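Local coordinates for genome polyprotein (Rhinovirus C, PDB 6KU8) that probably cleaves the viral polyprotein as the 3C cysteine protease, whose substrate-binding cleft here holds the inhibitor rupintrivir, at residues 17-22 and 28-33. Numbering follows the deposited sequence.
Sequences NCHVIT and FNMLGI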
ATOM      1  N   ASN A  17     -10.363  -0.298  -7.084  1.00 20.33           N
ATOM      2  CA  ASN A  17      -9.193  -1.164  -7.021  1.00 22.25           C
ATOM      3  C   ASN A  17      -8.841  -1.691  -5.633  1.00 20.43           C
ATOM      4  O   ASN A  17      -7.956  -2.542  -5.534  1.00 22.64           O
ATOM      5  CB  ASN A  17      -7.964  -0.434  -7.591  1.00 23.60           C
ATOM      6  CG  ASN A  17      -7.652  -0.814  -9.055  1.00 30.07           C
ATOM      7  OD1 ASN A  17      -8.505  -1.343  -9.789  1.00 30.25           O
ATOM      8  ND2 ASN A  17      -6.417  -0.550  -9.475  1.00 23.64           N
ATOM      9  N   CYS A  18      -9.495  -1.237  -4.571  1.00 21.22           N
ATOM     10  CA  CYS A  18      -9.097  -1.592  -3.217  1.00 20.15           C
ATOM     11  C   CYS A  18     -10.099  -2.533  -2.563  1.00 18.78           C
ATOM     12  O   CYS A  18     -11.307  -2.448  -2.800  1.00 20.82           O
ATOM     13  CB  CYS A  18      -8.901  -0.328  -2.371  1.00 20.21           C
ATOM     14  SG  CYS A  18      -7.418   0.615  -2.946  1.00 23.34           S
ATOM     15  N   HIS A  19      -9.570  -3.415  -1.714  1.00 18.24           N
ATOM     16  CA  HIS A  19     -10.315  -4.470  -1.048  1.00 19.48           C
ATOM     17  C   HIS A  19      -9.765  -4.671   0.357  1.00 20.49           C
ATOM     18  O   HIS A  19      -8.596  -4.375   0.638  1.00 22.52           O
ATOM     19  CB  HIS A  19     -10.248  -5.781  -1.839  1.00 17.38           C
ATOM     20  CG  HIS A  19     -10.723  -5.636  -3.249  1.00 22.50           C
ATOM     21  ND1 HIS A  19     -12.021  -5.904  -3.627  1.00 20.12           N
ATOM     22  CD2 HIS A  19     -10.091  -5.188  -4.361  1.00 17.49           C
ATOM     23  CE1 HIS A  19     -12.161  -5.658  -4.918  1.00 20.55           C
ATOM     24  NE2 HIS A  19     -11.004  -5.222  -5.387  1.00 20.52           N
ATOM     25  N   VAL A  20     -10.623  -5.182   1.233  1.00 22.39           N
ATOM     26  CA  VAL A  20     -10.242  -5.499   2.604  1.00 20.39           C
ATOM     27  C   VAL A  20      -9.614  -6.882   2.606  1.00 23.51           C
ATOM     28  O   VAL A  20     -10.257  -7.863   2.226  1.00 26.26           O
ATOM     29  CB  VAL A  20     -11.454  -5.458   3.547  1.00 23.63           C
ATOM     30  CG1 VAL A  20     -11.039  -5.842   4.948  1.00 20.75           C
ATOM     31  CG2 VAL A  20     -12.156  -4.095   3.505  1.00 20.02           C
ATOM     32  N   ILE A  21      -8.367  -6.966   3.042  1.00 21.32           N
ATOM     33  CA  ILE A  21      -7.668  -8.236   3.174  1.00 27.92           C
ATOM     34  C   ILE A  21      -7.546  -8.529   4.660  1.00 27.71           C
ATOM     35  O   ILE A  21      -7.173  -7.650   5.445  1.00 28.51           O
ATOM     36  CB  ILE A  21      -6.294  -8.190   2.479  1.00 28.60           C
ATOM     37  CG1 ILE A  21      -5.847  -9.586   2.047  1.00 33.51           C
ATOM     38  CG2 ILE A  21      -5.258  -7.574   3.390  1.00 27.60           C
ATOM     39  CD1 ILE A  21      -4.748  -9.563   0.974  1.00 28.71           C
ATOM     40  N   THR A  22      -7.910  -9.746   5.053  1.00 24.56           N
ATOM     41  CA  THR A  22      -7.930 -10.152   6.452  1.00 30.10           C
ATOM     42  C   THR A  22      -6.921 -11.276   6.612  1.00 30.03           C
ATOM     43  O   THR A  22      -7.011 -12.288   5.912  1.00 29.46           O
ATOM     44  CB  THR A  22      -9.326 -10.620   6.882  1.00 29.86           C
ATOM     45  OG1 THR A  22     -10.278  -9.576   6.652  1.00 32.15           O
ATOM     46  CG2 THR A  22      -9.349 -10.981   8.377  1.00 29.78           C
ATOM     47  N   PHE A  28      -6.279  -5.249   6.534  1.00 20.23           N
ATOM     48  CA  PHE A  28      -5.424  -4.352   5.772  1.00 21.88           C
ATOM     49  C   PHE A  28      -6.177  -3.908   4.532  1.00 22.04           C
ATOM     50  O   PHE A  28      -7.125  -4.568   4.093  1.00 19.91           O
ATOM     51  CB  PHE A  28      -4.109  -5.020   5.339  1.00 22.36           C
ATOM     52  CG  PHE A  28      -3.271  -5.508   6.482  1.00 26.27           C
ATOM     53  CD1 PHE A  28      -3.578  -6.701   7.124  1.00 27.49           C
ATOM     54  CD2 PHE A  28      -2.176  -4.772   6.917  1.00 26.27           C
ATOM     55  CE1 PHE A  28      -2.809  -7.145   8.193  1.00 29.50           C
ATOM     56  CE2 PHE A  28      -1.396  -5.214   7.969  1.00 29.26           C
ATOM     57  CZ  PHE A  28      -1.709  -6.390   8.613  1.00 31.30           C
ATOM     58  N   ASN A  29      -5.733  -2.786   3.965  1.00 19.01           N
ATOM     59  CA  ASN A  29      -6.178  -2.378   2.640  1.00 16.94           C
ATOM     60  C   ASN A  29      -5.283  -3.030   1.598  1.00 21.73           C
ATOM     61  O   ASN A  29      -4.056  -3.011   1.728  1.00 19.03           O
ATOM     62  CB  ASN A  29      -6.153  -0.860   2.464  1.00 13.88           C
ATOM     63  CG  ASN A  29      -6.646  -0.440   1.100  1.00 17.47           C
ATOM     64  OD1 ASN A  29      -7.774  -0.732   0.722  1.00 22.53           O
ATOM     65  ND2 ASN A  29      -5.799   0.249   0.350  1.00 18.18           N
ATOM     66  N   MET A  30      -5.906  -3.603   0.570  1.00 18.64           N
ATOM     67  CA  MET A  30      -5.217  -4.188  -0.566  1.00 19.22           C
ATOM     68  C   MET A  30      -5.467  -3.321  -1.793  1.00 19.40           C
ATOM     69  O   MET A  30      -6.619  -2.986  -2.100  1.00 20.00           O
ATOM     70  CB  MET A  30      -5.694  -5.621  -0.819  1.00 17.37           C
ATOM     71  CG  MET A  30      -4.938  -6.342  -1.964  1.00 19.83           C
ATOM     72  SD  MET A  30      -5.786  -7.855  -2.531  1.00 24.08           S
ATOM     73  CE  MET A  30      -6.950  -7.147  -3.707  1.00 18.04           C
ATOM     74  N   LEU A  31      -4.395  -2.955  -2.489  1.00 18.79           N
ATOM     75  CA  LEU A  31      -4.474  -2.065  -3.645  1.00 19.41           C
ATOM     76  C   LEU A  31      -4.189  -2.867  -4.913  1.00 21.18           C
ATOM     77  O   LEU A  31      -3.055  -3.292  -5.146  1.00 20.71           O
ATOM     78  CB  LEU A  31      -3.488  -0.906  -3.510  1.00 18.58           C
ATOM     79  CG  LEU A  31      -3.265  -0.105  -4.798  1.00 22.70           C
ATOM     80  CD1 LEU A  31      -4.541   0.622  -5.191  1.00 18.73           C
ATOM     81  CD2 LEU A  31      -2.108   0.876  -4.608  1.00 20.66           C
ATOM     82  N   GLY A  32      -5.210  -3.057  -5.746  1.00 22.96           N
ATOM     83  CA  GLY A  32      -4.976  -3.644  -7.054  1.00 22.67           C
ATOM     84  C   GLY A  32      -4.222  -2.676  -7.950  1.00 22.39           C
ATOM     85  O   GLY A  32      -4.457  -1.464  -7.932  1.00 21.76           O
ATOM     86  N   ILE A  33      -3.295  -3.219  -8.740  1.00 20.51           N
ATOM     87  CA  ILE A  33      -2.415  -2.421  -9.591  1.00 18.27           C
ATOM     88  C   ILE A  33      -2.768  -2.594 -11.065  1.00 23.90           C
ATOM     89  O   ILE A  33      -2.887  -1.615 -11.812  1.00 21.86           O
ATOM     90  CB  ILE A  33      -0.929  -2.771  -9.340  1.00 17.82           C
ATOM     91  CG1 ILE A  33      -0.544  -2.642  -7.856  1.00 19.43           C
ATOM     92  CG2 ILE A  33      -0.017  -1.914 -10.230  1.00 20.25           C
ATOM     93  CD1 ILE A  33      -0.439  -1.245  -7.360  1.00 19.81           C
TER
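Ile21 CG2 packs 3.4 Å from Phe28 CB at one end of an antiparallel β-hairpin, the first two strands of the N-terminal six-stranded barrel in this chymotrypsin-like (clan PA) protease. Paired N-H···O bonds join Ile21 to Phe28 and His19 to Met30; Met30 N lies 2.8 Å from His19 O in one of them. Beyond them Gly32 N donates a hydrogen bond to Asn17 O, extending the pairing to the end of the preceding helix.

On the face carrying His19, Ile21, Phe28 and Met30, the extended start of the methionine chain (chi1 -176°) carries Met30 SD to 4.0 Å from Ile21 CD1. The bend at chi3 (85°) then turns Met30 CE to 3.8 Å from His19 CD2, oblique to the imidazole. A flexible thioether suits this place, and branched Ile21 can meet Phe28 and Met30 with separate methyls. Val40 and Ile52 of neighbouring strands extend this apolar packing, while Asp53 takes a hydrogen bond from His19 ND1. Phe28, at the end of the row, reaches the bound rupintrivir with its side chain.

The other face turns to strand 153-156 of the second barrel, where Val153 touches Cys18, Asn29 and Leu31. Small, polarisable Cys18 SG fits 3.6 Å from Leu31 CD1. The amide of Asn29 suits its place by offering N-H groups: ND2 hydrogen-bonds to Gly151 O, just ahead of strand 153-156, tying the hairpin to the second domain, and makes a weak, long hydrogen bond to Cys18 SG, while Asn29 OD1 lies 3.3 Å from Cys18 CB.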